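Local coordinates for DUF7790 domain-containing protein (PDB 6ULO) that is of unknown function but appears to have a Rossmann-like alpha/beta fold, and is probably tethered to a membrane by a transmembrane helix in its full-length form, at residues N100-Q108 with A186-I194; Q301-V309 with G314-P322. All blocks are in the same frame, centred on the assembly; numbering follows the deposited sequence.

Overall arrangement
The two contacts lie on opposite sides of the chain's centre, about 34 Å apart centre to centre, yet both reach the same mixed sheet, at its two outermost strands. Contact 1 belongs to the parallel end: helix 94-109 covers edge strand 191-195, and the packing is mostly aliphatic with one amide-to-carbonyl bond at its margin. Contact 2 lies at the other end, where 307-310 pairs antiparallel with 315-318: helix 299-306 and these hairpin strands meet through a backbone network, with apolar packing confined to the helix-covered part and exposed polar groups elsewhere. Both are partly buried; in each, apolar packing gives way to polar bonds.

Contact 1. Residues N100-Q108 with A186-I194; sequences NTITILFLQ and AIEGKILPI
Helix 100-108 runs nearly antiparallel to strand 191-194, at 161° with axes 8.7 Å apart, so that Thr101 lies by Pro193 and Ile104 and Gln108 by the helix end at Ala186 and Ile187. The arrangement belongs to a beta-alpha-beta crossover of a Rossmann-like sheet: helix 94-109 follows strand 86-91, and after a long, largely helical excursion the chain returns as the neighbouring parallel strand 191-195.

Ile104 is at the centre of the packing. With its CG1 branch set anti to the carbonyl carbon (chi1 -67°), it extends over the strand, where CD1 comes within 3.6 Å of Ile191 CG2, the two isoleucine side chains lying alongside each other with their directions opposed. The same CD1 meets the proline ring at Pro193 CG, 3.5 Å away. Thr101 passes across that ring at about a right angle, OG1 standing 3.6 Å from Pro193 CG while its hydroxyl hydrogen-bonds to Val97. Further along, the methyl of Ala186 presses on the helix, its CB 3.8 Å from Leu107 CB. Leu107 also touches Tyr179 and Ile182 of helix 176-187.

At the margin the chemistry turns polar. Gly189 closes helix 176-187 in a Schellman motif, its N bonding back to Ala186 O. Gln108, extended beyond CG, lays its CG alongside that peptide and brings its amide to the same oxygen from the opposite face: Gln108 NE2 donates to Ala186 O at 2.9 Å, almost straight at 169° and well above the carbonyl plane.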
ATOM      1  N   ASN A 100       9.362  -3.326  -4.641  1.00 10.58           N
ATOM      2  CA  ASN A 100       8.202  -2.889  -5.401  1.00 10.57           C
ATOM      3  C   ASN A 100       8.578  -2.558  -6.846  1.00 10.21           C
ATOM      4  O   ASN A 100       7.787  -2.782  -7.767  1.00 10.39           O
ATOM      5  CB  ASN A 100       7.556  -1.684  -4.721  1.00 10.71           C
ATOM      6  CG  ASN A 100       6.748  -2.061  -3.494  1.00 10.57           C
ATOM      7  OD1 ASN A 100       6.203  -3.182  -3.411  1.00 11.65           O
ATOM      8  ND2 ASN A 100       6.623  -1.137  -2.555  1.00 11.19           N
ATOM      9  N   THR A 101       9.763  -1.949  -7.048  1.00 11.35           N
ATOM     10  CA  THR A 101      10.243  -1.649  -8.396  1.00 11.17           C
ATOM     11  C   THR A 101      10.384  -2.929  -9.211  1.00 10.87           C
ATOM     12  O   THR A 101      10.004  -2.973 -10.385  1.00 11.67           O
ATOM     13  CB  THR A 101      11.575  -0.906  -8.300  1.00 11.93           C
ATOM     14  OG1 THR A 101      11.387   0.332  -7.607  1.00 14.62           O
ATOM     15  CG2 THR A 101      12.184  -0.632  -9.703  1.00 13.08           C
ATOM     16  N   ILE A 102      10.907  -3.985  -8.591  1.00 10.55           N
ATOM     17  CA  ILE A 102      10.984  -5.284  -9.256  1.00 10.27           C
ATOM     18  C   ILE A 102       9.594  -5.807  -9.585  1.00  9.96           C
ATOM     19  O   ILE A 102       9.344  -6.269 -10.699  1.00 11.20           O
ATOM     20  CB  ILE A 102      11.778  -6.281  -8.394  1.00 10.38           C
ATOM     21  CG1 ILE A 102      13.221  -5.798  -8.226  1.00 11.40           C
ATOM     22  CG2 ILE A 102      11.704  -7.682  -9.013  1.00 11.42           C
ATOM     23  CD1 ILE A 102      13.984  -6.557  -7.144  1.00 12.59           C
ATOM     24  N   THR A 103       8.672  -5.749  -8.622  1.00 10.42           N
ATOM     25  CA  THR A 103       7.314  -6.226  -8.877  1.00 10.43           C
ATOM     26  C   THR A 103       6.691  -5.520 -10.083  1.00  9.69           C
ATOM     27  O   THR A 103       6.036  -6.168 -10.920  1.00 11.17           O
ATOM     28  CB  THR A 103       6.495  -6.028  -7.607  1.00 10.37           C
ATOM     29  OG1 THR A 103       6.846  -7.067  -6.714  1.00 12.30           O
ATOM     30  CG2 THR A 103       4.970  -6.008  -7.843  1.00 11.57           C
ATOM     31  N   ILE A 104       6.896  -4.200 -10.203  1.00  9.61           N
ATOM     32  CA  ILE A 104       6.316  -3.480 -11.331  1.00 10.02           C
ATOM     33  C   ILE A 104       6.913  -3.953 -12.653  1.00 10.65           C
ATOM     34  O   ILE A 104       6.196  -4.131 -13.647  1.00 11.11           O
ATOM     35  CB  ILE A 104       6.497  -1.964 -11.103  1.00 11.71           C
ATOM     36  CG1 ILE A 104       5.643  -1.536  -9.907  1.00 12.43           C
ATOM     37  CG2 ILE A 104       6.179  -1.158 -12.374  1.00 12.94           C
ATOM     38  CD1 ILE A 104       6.047  -0.205  -9.297  1.00 14.13           C
ATOM     39  N   LEU A 105       8.231  -4.147 -12.695  1.00 11.21           N
ATOM     40  CA  LEU A 105       8.867  -4.680 -13.899  1.00 11.04           C
ATOM     41  C   LEU A 105       8.290  -6.043 -14.246  1.00 10.98           C
ATOM     42  O   LEU A 105       7.966  -6.319 -15.415  1.00 12.39           O
ATOM     43  CB  LEU A 105      10.365  -4.769 -13.652  1.00 12.52           C
ATOM     44  CG  LEU A 105      11.211  -5.445 -14.726  1.00 13.34           C
ATOM     45  CD1 LEU A 105      11.172  -4.713 -16.076  1.00 15.41           C
ATOM     46  CD2 LEU A 105      12.675  -5.577 -14.206  1.00 15.29           C
ATOM     47  N   PHE A 106       8.118  -6.909 -13.229  1.00 10.58           N
ATOM     48  CA  PHE A 106       7.561  -8.240 -13.507  1.00 11.07           C
ATOM     49  C   PHE A 106       6.124  -8.145 -14.011  1.00 10.99           C
ATOM     50  O   PHE A 106       5.747  -8.863 -14.939  1.00 11.27           O
ATOM     51  CB  PHE A 106       7.610  -9.131 -12.279  1.00 11.84           C
ATOM     52  CG  PHE A 106       8.982  -9.539 -11.821  1.00 11.26           C
ATOM     53  CD1 PHE A 106      10.127  -9.289 -12.569  1.00 11.91           C
ATOM     54  CD2 PHE A 106       9.111 -10.219 -10.595  1.00 12.01           C
ATOM     55  CE1 PHE A 106      11.363  -9.705 -12.112  1.00 11.92           C
ATOM     56  CE2 PHE A 106      10.337 -10.641 -10.129  1.00 12.77           C
ATOM     57  CZ  PHE A 106      11.480 -10.393 -10.905  1.00 12.80           C
ATOM     58  N   LEU A 107       5.319  -7.247 -13.448  1.00 11.51           N
ATOM     59  CA  LEU A 107       3.957  -7.048 -13.947  1.00 11.14           C
ATOM     60  C   LEU A 107       3.966  -6.626 -15.407  1.00 11.20           C
ATOM     61  O   LEU A 107       3.200  -7.152 -16.218  1.00 12.26           O
ATOM     62  CB  LEU A 107       3.226  -5.977 -13.123  1.00 11.25           C
ATOM     63  CG  LEU A 107       2.817  -6.414 -11.713  1.00 11.25           C
ATOM     64  CD1 LEU A 107       2.453  -5.166 -10.887  1.00 12.29           C
ATOM     65  CD2 LEU A 107       1.629  -7.391 -11.789  1.00 11.92           C
ATOM     66  N   GLN A 108       4.818  -5.649 -15.751  1.00 11.44           N
ATOM     67  CA  GLN A 108       4.897  -5.193 -17.138  1.00 11.84           C
ATOM     68  C   GLN A 108       5.173  -6.335 -18.103  1.00 11.80           C
ATOM     69  O   GLN A 108       4.606  -6.371 -19.194  1.00 13.18           O
ATOM     70  CB  GLN A 108       5.975  -4.117 -17.280  1.00 13.31           C
ATOM     71  CG  GLN A 108       5.570  -2.806 -16.583  1.00 12.83           C
ATOM     72  CD  GLN A 108       6.696  -1.828 -16.484  1.00 13.80           C
ATOM     73  OE1 GLN A 108       7.867  -2.209 -16.576  1.00 15.93           O
ATOM     74  NE2 GLN A 108       6.355  -0.563 -16.285  1.00 14.94           N
ATOM     75  N   ALA A 186       0.625  -0.766 -14.270  1.00 10.59           N
ATOM     76  CA  ALA A 186       2.074  -0.926 -14.304  1.00 11.14           C
ATOM     77  C   ALA A 186       2.626  -0.501 -15.651  1.00 10.72           C
ATOM     78  O   ALA A 186       3.613   0.235 -15.720  1.00 10.88           O
ATOM     79  CB  ALA A 186       2.473  -2.357 -13.972  1.00 11.68           C
ATOM     80  N   ILE A 187       2.005  -0.986 -16.734  1.00 11.19           N
ATOM     81  CA  ILE A 187       2.443  -0.658 -18.085  1.00 11.53           C
ATOM     82  C   ILE A 187       2.398   0.850 -18.318  1.00 11.82           C
ATOM     83  O   ILE A 187       3.263   1.408 -19.007  1.00 12.74           O
ATOM     84  CB  ILE A 187       1.579  -1.433 -19.102  1.00 12.41           C
ATOM     85  CG1 ILE A 187       1.980  -2.890 -19.083  1.00 12.80           C
ATOM     86  CG2 ILE A 187       1.754  -0.855 -20.524  1.00 13.67           C
ATOM     87  CD1 ILE A 187       1.039  -3.791 -19.889  1.00 13.65           C
ATOM     88  N   GLU A 188       1.394   1.522 -17.783  1.00 11.20           N
ATOM     89  CA  GLU A 188       1.176   2.942 -17.998  1.00 11.43           C
ATOM     90  C   GLU A 188       2.032   3.827 -17.117  1.00 11.30           C
ATOM     91  O   GLU A 188       1.926   5.049 -17.226  1.00 12.84           O
ATOM     92  CB  GLU A 188      -0.322   3.248 -17.812  1.00 12.13           C
ATOM     93  CG  GLU A 188      -1.125   2.644 -18.946  1.00 12.48           C
ATOM     94  CD  GLU A 188      -2.630   2.736 -18.802  1.00 13.79           C
ATOM     95  OE1 GLU A 188      -3.145   3.006 -17.699  1.00 14.28           O
ATOM     96  OE2 GLU A 188      -3.313   2.471 -19.823  1.00 15.07           O
ATOM     97  N   GLY A 189       2.873   3.265 -16.254  1.00 11.21           N
ATOM     98  CA  GLY A 189       3.693   4.073 -15.385  1.00 11.73           C
ATOM     99  C   GLY A 189       2.938   4.646 -14.210  1.00 10.98           C
ATOM    100  O   GLY A 189       3.409   5.590 -13.559  1.00 12.67           O
ATOM    101  N   LYS A 190       1.780   4.076 -13.887  1.00 10.44           N
ATOM    102  CA  LYS A 190       0.897   4.606 -12.865  1.00 10.22           C
ATOM    103  C   LYS A 190       1.079   3.967 -11.513  1.00 10.42           C
ATOM    104  O   LYS A 190       0.314   4.303 -10.602  1.00 11.42           O
ATOM    105  CB  LYS A 190      -0.553   4.482 -13.325  1.00 10.60           C
ATOM    106  CG  LYS A 190      -0.883   5.285 -14.581  1.00 11.58           C
ATOM    107  CD  LYS A 190      -2.302   5.022 -15.033  1.00 11.36           C
ATOM    108  CE  LYS A 190      -2.701   5.944 -16.157  1.00 12.45           C
ATOM    109  NZ  LYS A 190      -4.010   5.489 -16.722  1.00 13.97           N
ATOM    110  N   ILE A 191       2.066   3.093 -11.354  1.00 10.16           N
ATOM    111  CA  ILE A 191       2.433   2.547 -10.046  1.00 10.13           C
ATOM    112  C   ILE A 191       3.820   3.083  -9.772  1.00 10.26           C
ATOM    113  O   ILE A 191       4.757   2.783 -10.532  1.00 11.10           O
ATOM    114  CB  ILE A 191       2.424   1.005 -10.010  1.00 10.41           C
ATOM    115  CG1 ILE A 191       1.135   0.455 -10.601  1.00 11.61           C
ATOM    116  CG2 ILE A 191       2.629   0.558  -8.561  1.00 11.36           C
ATOM    117  CD1 ILE A 191       1.053  -1.081 -10.581  1.00 11.99           C
ATOM    118  N   LEU A 192       3.943   3.886  -8.719  1.00 10.61           N
ATOM    119  CA  LEU A 192       5.125   4.719  -8.506  1.00 10.88           C
ATOM    120  C   LEU A 192       5.701   4.430  -7.133  1.00 10.00           C
ATOM    121  O   LEU A 192       5.180   4.926  -6.112  1.00 11.03           O
ATOM    122  CB  LEU A 192       4.800   6.206  -8.643  1.00 12.38           C
ATOM    123  CG  LEU A 192       4.209   6.569 -10.011  1.00 15.03           C
ATOM    124  CD1 LEU A 192       2.732   6.860  -9.851  1.00 17.36           C
ATOM    125  CD2 LEU A 192       4.896   7.776 -10.599  1.00 16.92           C
ATOM    126  N   PRO A 193       6.800   3.685  -7.057  1.00 10.93           N
ATOM    127  CA  PRO A 193       7.476   3.501  -5.769  1.00 10.76           C
ATOM    128  C   PRO A 193       8.309   4.718  -5.445  1.00 10.68           C
ATOM    129  O   PRO A 193       9.131   5.143  -6.257  1.00 12.91           O
ATOM    130  CB  PRO A 193       8.376   2.289  -6.002  1.00 13.09           C
ATOM    131  CG  PRO A 193       8.180   1.858  -7.405  1.00 16.77           C
ATOM    132  CD  PRO A 193       7.451   2.927  -8.143  1.00 13.06           C
ATOM    133  N   ILE A 194       8.096   5.288  -4.277  1.00 10.31           N
ATOM    134  CA  ILE A 194       8.769   6.526  -3.895  1.00 10.85           C
ATOM    135  C   ILE A 194       9.283   6.410  -2.468  1.00 10.27           C
ATOM    136  O   ILE A 194       8.725   5.675  -1.632  1.00 11.19           O
ATOM    137  CB  ILE A 194       7.871   7.761  -4.072  1.00 11.88           C
ATOM    138  CG1 ILE A 194       6.555   7.653  -3.280  1.00 13.23           C
ATOM    139  CG2 ILE A 194       7.633   8.062  -5.548  1.00 13.61           C
ATOM    140  CD1 ILE A 194       5.748   8.994  -3.233  1.00 14.40           C
TER

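Contact 2. Residues Q301-V309 with G314-P322; sequences QVMVEGGTV and GITVVDKEP
Val318 sets its two methyls against helix 301-306, CG2 lying 4.0 Å from Met303 CG, while CG1 meets Val302 CG1 with the two valines crossing at about a right angle. Met303 then bends at its last torsion (chi3 60°), which carries CE over to Thr316, 4.0 Å from its CB. Thr316 has its methyl against the backbone, CG2 resting 3.7 Å from Gly307 CA; its hydroxyl touches the Val309 methyls and is hydrogen-bonded to His277 of the adjacent strand. Gly307, Val309, Thr316 and Val318 lie on one face; the helix packs on its Thr316 and Val318 part, whereas Val309 lies by Phe262 and His277.

On the other face, Thr308 OG1 donates to Asp319 OD1 at 2.9 Å, using the syn lone pair of the carboxylate. Thr308 also holds the strands together through its backbone, giving N to Val317 O in a virtually straight bond (179°) and accepting Val317 N in return.

Where the helix turns into the strand, Gly306 O is gripped by Lys320 N, 3.2 Å away on a lone pair in the carbonyl plane, with a weak second bond from Asp319 N. Lys320 folds back over this carbonyl, placing CE 3.3 Å from Gly306 O and letting NZ reach Gly307 O weakly. A water bridges Glu305 O and Glu321 O beyond it.

The whole is an antiparallel beta hairpin at the sheet edge, entered directly from a helix that packs on one of its faces and carrying a G1 beta bulge where Gly314 and Ile315 face Asp310.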
ATOM      1  N   GLN A 301      -6.019   5.221  20.436  1.00 18.09           N
ATOM      2  CA  GLN A 301      -6.951   6.135  21.082  1.00 19.15           C
ATOM      3  C   GLN A 301      -8.023   6.628  20.113  1.00 18.66           C
ATOM      4  O   GLN A 301      -9.192   6.764  20.482  1.00 18.90           O
ATOM      5  CB  GLN A 301      -6.183   7.302  21.699  1.00 19.89           C
ATOM      6  CG  GLN A 301      -7.105   8.329  22.350  1.00 21.14           C
ATOM      7  CD  GLN A 301      -6.361   9.480  23.002  1.00 22.99           C
ATOM      8  OE1 GLN A 301      -5.131   9.544  22.980  1.00 23.41           O
ATOM      9  NE2 GLN A 301      -7.114  10.405  23.580  1.00 24.72           N
ATOM     10  N   VAL A 302      -7.646   6.905  18.861  1.00 17.07           N
ATOM     11  CA  VAL A 302      -8.634   7.238  17.832  1.00 17.07           C
ATOM     12  C   VAL A 302      -9.710   6.157  17.746  1.00 17.97           C
ATOM     13  O   VAL A 302     -10.913   6.446  17.653  1.00 18.14           O
ATOM     14  CB  VAL A 302      -7.913   7.447  16.484  1.00 16.89           C
ATOM     15  CG1 VAL A 302      -8.914   7.603  15.329  1.00 17.21           C
ATOM     16  CG2 VAL A 302      -6.986   8.666  16.567  1.00 17.47           C
ATOM     17  N   MET A 303      -9.285   4.898  17.761  1.00 16.98           N
ATOM     18  CA  MET A 303     -10.234   3.787  17.654  1.00 17.29           C
ATOM     19  C   MET A 303     -11.040   3.585  18.946  1.00 18.40           C
ATOM     20  O   MET A 303     -12.235   3.311  18.874  1.00 20.05           O
ATOM     21  CB  MET A 303      -9.489   2.513  17.269  1.00 16.83           C
ATOM     22  CG  MET A 303      -8.931   2.599  15.856  1.00 17.32           C
ATOM     23  SD  MET A 303      -7.930   1.172  15.399  1.00 15.54           S
ATOM     24  CE  MET A 303      -9.157  -0.140  15.571  1.00 15.85           C
ATOM     25  N   VAL A 304     -10.407   3.715  20.121  1.00 19.27           N
ATOM     26  CA  VAL A 304     -11.124   3.575  21.393  1.00 21.56           C
ATOM     27  C   VAL A 304     -12.249   4.591  21.474  1.00 23.16           C
ATOM     28  O   VAL A 304     -13.376   4.265  21.863  1.00 25.10           O
ATOM     29  CB  VAL A 304     -10.151   3.726  22.575  1.00 22.30           C
ATOM     30  CG1 VAL A 304     -10.930   3.923  23.897  1.00 22.82           C
ATOM     31  CG2 VAL A 304      -9.251   2.504  22.683  1.00 22.40           C
ATOM     32  N   GLU A 305     -11.956   5.846  21.116  1.00 23.55           N
ATOM     33  CA  GLU A 305     -12.897   6.949  21.272  1.00 24.60           C
ATOM     34  C   GLU A 305     -13.818   7.117  20.078  1.00 24.93           C
ATOM     35  O   GLU A 305     -14.915   7.668  20.224  1.00 26.81           O
ATOM     36  CB  GLU A 305     -12.131   8.257  21.470  1.00 25.57           C
ATOM     37  CG  GLU A 305     -11.330   8.286  22.757  1.00 27.54           C
ATOM     38  CD  GLU A 305     -10.714   9.639  23.042  1.00 29.74           C
ATOM     39  OE1 GLU A 305     -11.001  10.616  22.316  1.00 30.45           O
ATOM     40  OE2 GLU A 305      -9.919   9.709  23.998  1.00 31.62           O
ATOM     41  N   GLY A 306     -13.399   6.674  18.900  1.00 23.33           N
ATOM     42  CA  GLY A 306     -14.163   6.986  17.716  1.00 22.53           C
ATOM     43  C   GLY A 306     -14.688   5.802  16.934  1.00 21.89           C
ATOM     44  O   GLY A 306     -15.422   5.990  15.960  1.00 22.54           O
ATOM     45  N   GLY A 307     -14.370   4.584  17.357  1.00 20.79           N
ATOM     46  CA  GLY A 307     -14.638   3.395  16.554  1.00 20.56           C
ATOM     47  C   GLY A 307     -15.938   2.681  16.885  1.00 20.44           C
ATOM     48  O   GLY A 307     -16.318   2.560  18.050  1.00 21.95           O
ATOM     49  N   THR A 308     -16.607   2.197  15.838  1.00 19.33           N
ATOM     50  CA  THR A 308     -17.723   1.254  15.940  1.00 19.60           C
ATOM     51  C   THR A 308     -17.190  -0.093  15.479  1.00 17.82           C
ATOM     52  O   THR A 308     -16.723  -0.216  14.332  1.00 17.89           O
ATOM     53  CB  THR A 308     -18.870   1.684  15.023  1.00 22.65           C
ATOM     54  OG1 THR A 308     -19.346   2.977  15.412  1.00 24.37           O
ATOM     55  CG2 THR A 308     -20.009   0.699  15.089  1.00 23.50           C
ATOM     56  N   VAL A 309     -17.228  -1.083  16.368  1.00 16.98           N
ATOM     57  CA  VAL A 309     -16.442  -2.312  16.260  1.00 16.32           C
ATOM     58  C   VAL A 309     -17.335  -3.490  15.866  1.00 16.17           C
ATOM     59  O   VAL A 309     -18.377  -3.741  16.496  1.00 16.80           O
ATOM     60  CB  VAL A 309     -15.681  -2.622  17.563  1.00 16.68           C
ATOM     61  CG1 VAL A 309     -14.731  -3.787  17.354  1.00 16.58           C
ATOM     62  CG2 VAL A 309     -14.944  -1.392  18.085  1.00 17.66           C
ATOM     63  N   GLY A 314     -13.592  -8.705  13.475  1.00 13.36           N
ATOM     64  CA  GLY A 314     -12.376  -7.977  13.764  1.00 13.70           C
ATOM     65  C   GLY A 314     -12.108  -6.789  12.862  1.00 13.33           C
ATOM     66  O   GLY A 314     -10.990  -6.635  12.365  1.00 13.35           O
ATOM     67  N   ILE A 315     -13.114  -5.956  12.621  1.00 13.17           N
ATOM     68  CA  ILE A 315     -12.951  -4.748  11.832  1.00 13.10           C
ATOM     69  C   ILE A 315     -13.766  -3.617  12.463  1.00 13.45           C
ATOM     70  O   ILE A 315     -14.885  -3.830  12.941  1.00 13.92           O
ATOM     71  CB  ILE A 315     -13.272  -5.008  10.341  1.00 13.12           C
ATOM     72  CG1 ILE A 315     -13.080  -3.729   9.513  1.00 13.58           C
ATOM     73  CG2 ILE A 315     -14.686  -5.599  10.181  1.00 14.56           C
ATOM     74  CD1 ILE A 315     -13.038  -3.971   7.990  1.00 14.71           C
ATOM     75  N   THR A 316     -13.191  -2.416  12.445  1.00 13.14           N
ATOM     76  CA  THR A 316     -13.769  -1.204  13.019  1.00 13.06           C
ATOM     77  C   THR A 316     -13.887  -0.134  11.938  1.00 13.69           C
ATOM     78  O   THR A 316     -13.031  -0.038  11.047  1.00 13.82           O
ATOM     79  CB  THR A 316     -12.850  -0.724  14.160  1.00 14.45           C
ATOM     80  OG1 THR A 316     -12.991  -1.602  15.283  1.00 15.41           O
ATOM     81  CG2 THR A 316     -13.147   0.671  14.620  1.00 15.29           C
ATOM     82  N   VAL A 317     -14.967   0.646  12.006  1.00 14.41           N
ATOM     83  CA  VAL A 317     -15.089   1.900  11.267  1.00 15.80           C
ATOM     84  C   VAL A 317     -14.976   3.017  12.284  1.00 16.05           C
ATOM     85  O   VAL A 317     -15.763   3.069  13.231  1.00 16.87           O
ATOM     86  CB  VAL A 317     -16.440   1.996  10.544  1.00 17.09           C
ATOM     87  CG1 VAL A 317     -16.577   3.333   9.830  1.00 17.67           C
ATOM     88  CG2 VAL A 317     -16.664   0.797   9.619  1.00 17.89           C
ATOM     89  N   VAL A 318     -14.030   3.930  12.093  1.00 15.57           N
ATOM     90  CA  VAL A 318     -13.983   5.127  12.929  1.00 16.70           C
ATOM     91  C   VAL A 318     -14.891   6.155  12.269  1.00 18.34           C
ATOM     92  O   VAL A 318     -14.488   6.835  11.306  1.00 19.46           O
ATOM     93  CB  VAL A 318     -12.568   5.669  13.146  1.00 16.41           C
ATOM     94  CG1 VAL A 318     -12.620   6.983  13.920  1.00 16.92           C
ATOM     95  CG2 VAL A 318     -11.709   4.654  13.895  1.00 17.74           C
ATOM     96  N   ASP A 319     -16.124   6.242  12.767  1.00 20.99           N
ATOM     97  CA  ASP A 319     -17.133   7.115  12.209  1.00 24.05           C
ATOM     98  C   ASP A 319     -17.541   8.217  13.178  1.00 24.96           C
ATOM     99  O   ASP A 319     -18.425   9.011  12.847  1.00 28.14           O
ATOM    100  CB  ASP A 319     -18.356   6.302  11.747  1.00 26.89           C
ATOM    101  CG  ASP A 319     -18.870   5.333  12.805  1.00 29.52           C
ATOM    102  OD1 ASP A 319     -18.378   5.346  13.956  1.00 29.26           O
ATOM    103  OD2 ASP A 319     -19.765   4.526  12.467  1.00 32.42           O
ATOM    104  N   LYS A 320     -16.911   8.296  14.350  1.00 23.75           N
ATOM    105  CA  LYS A 320     -17.197   9.300  15.363  1.00 24.88           C
ATOM    106  C   LYS A 320     -16.043  10.282  15.416  1.00 25.13           C
ATOM    107  O   LYS A 320     -14.950  10.015  14.927  1.00 23.46           O
ATOM    108  CB  LYS A 320     -17.380   8.633  16.730  1.00 26.15           C
ATOM    109  CG  LYS A 320     -18.615   7.737  16.807  1.00 28.13           C
ATOM    110  CD  LYS A 320     -18.744   6.972  18.141  1.00 31.45           C
ATOM    111  CE  LYS A 320     -17.766   5.804  18.259  1.00 33.28           C
ATOM    112  NZ  LYS A 320     -17.977   5.002  19.498  1.00 34.68           N
ATOM    113  N   GLU A 321     -16.294  11.421  16.023  1.00 25.25           N
ATOM    114  CA  GLU A 321     -15.346  12.512  15.960  1.00 26.95           C
ATOM    115  C   GLU A 321     -14.783  12.851  17.321  1.00 28.65           C
ATOM    116  O   GLU A 321     -15.388  12.555  18.362  1.00 28.21           O
ATOM    117  CB  GLU A 321     -16.013  13.745  15.353  1.00 27.64           C
ATOM    118  CG  GLU A 321     -16.426  13.482  13.952  1.00 29.62           C
ATOM    119  CD  GLU A 321     -17.199  14.611  13.329  1.00 30.69           C
ATOM    120  OE1 GLU A 321     -17.504  15.609  14.016  1.00 31.06           O
ATOM    121  OE2 GLU A 321     -17.496  14.486  12.127  1.00 31.34           O
ATOM    122  N   PRO A 322     -13.618  13.495  17.348  1.00 29.87           N
ATOM    123  CA  PRO A 322     -13.005  13.833  18.624  1.00 31.49           C
ATOM    124  C   PRO A 322     -13.920  14.774  19.382  1.00 33.51           C
ATOM    125  O   PRO A 322     -14.503  15.701  18.812  1.00 34.18           O
ATOM    126  CB  PRO A 322     -11.699  14.523  18.214  1.00 30.69           C
ATOM    127  CG  PRO A 322     -11.957  15.024  16.828  1.00 30.30           C
ATOM    128  CD  PRO A 322     -12.794  13.950  16.210  1.00 29.88           C
TER
HETATM  129  O   HOH W   1     -15.428  10.527  19.962  1.00 41.65           O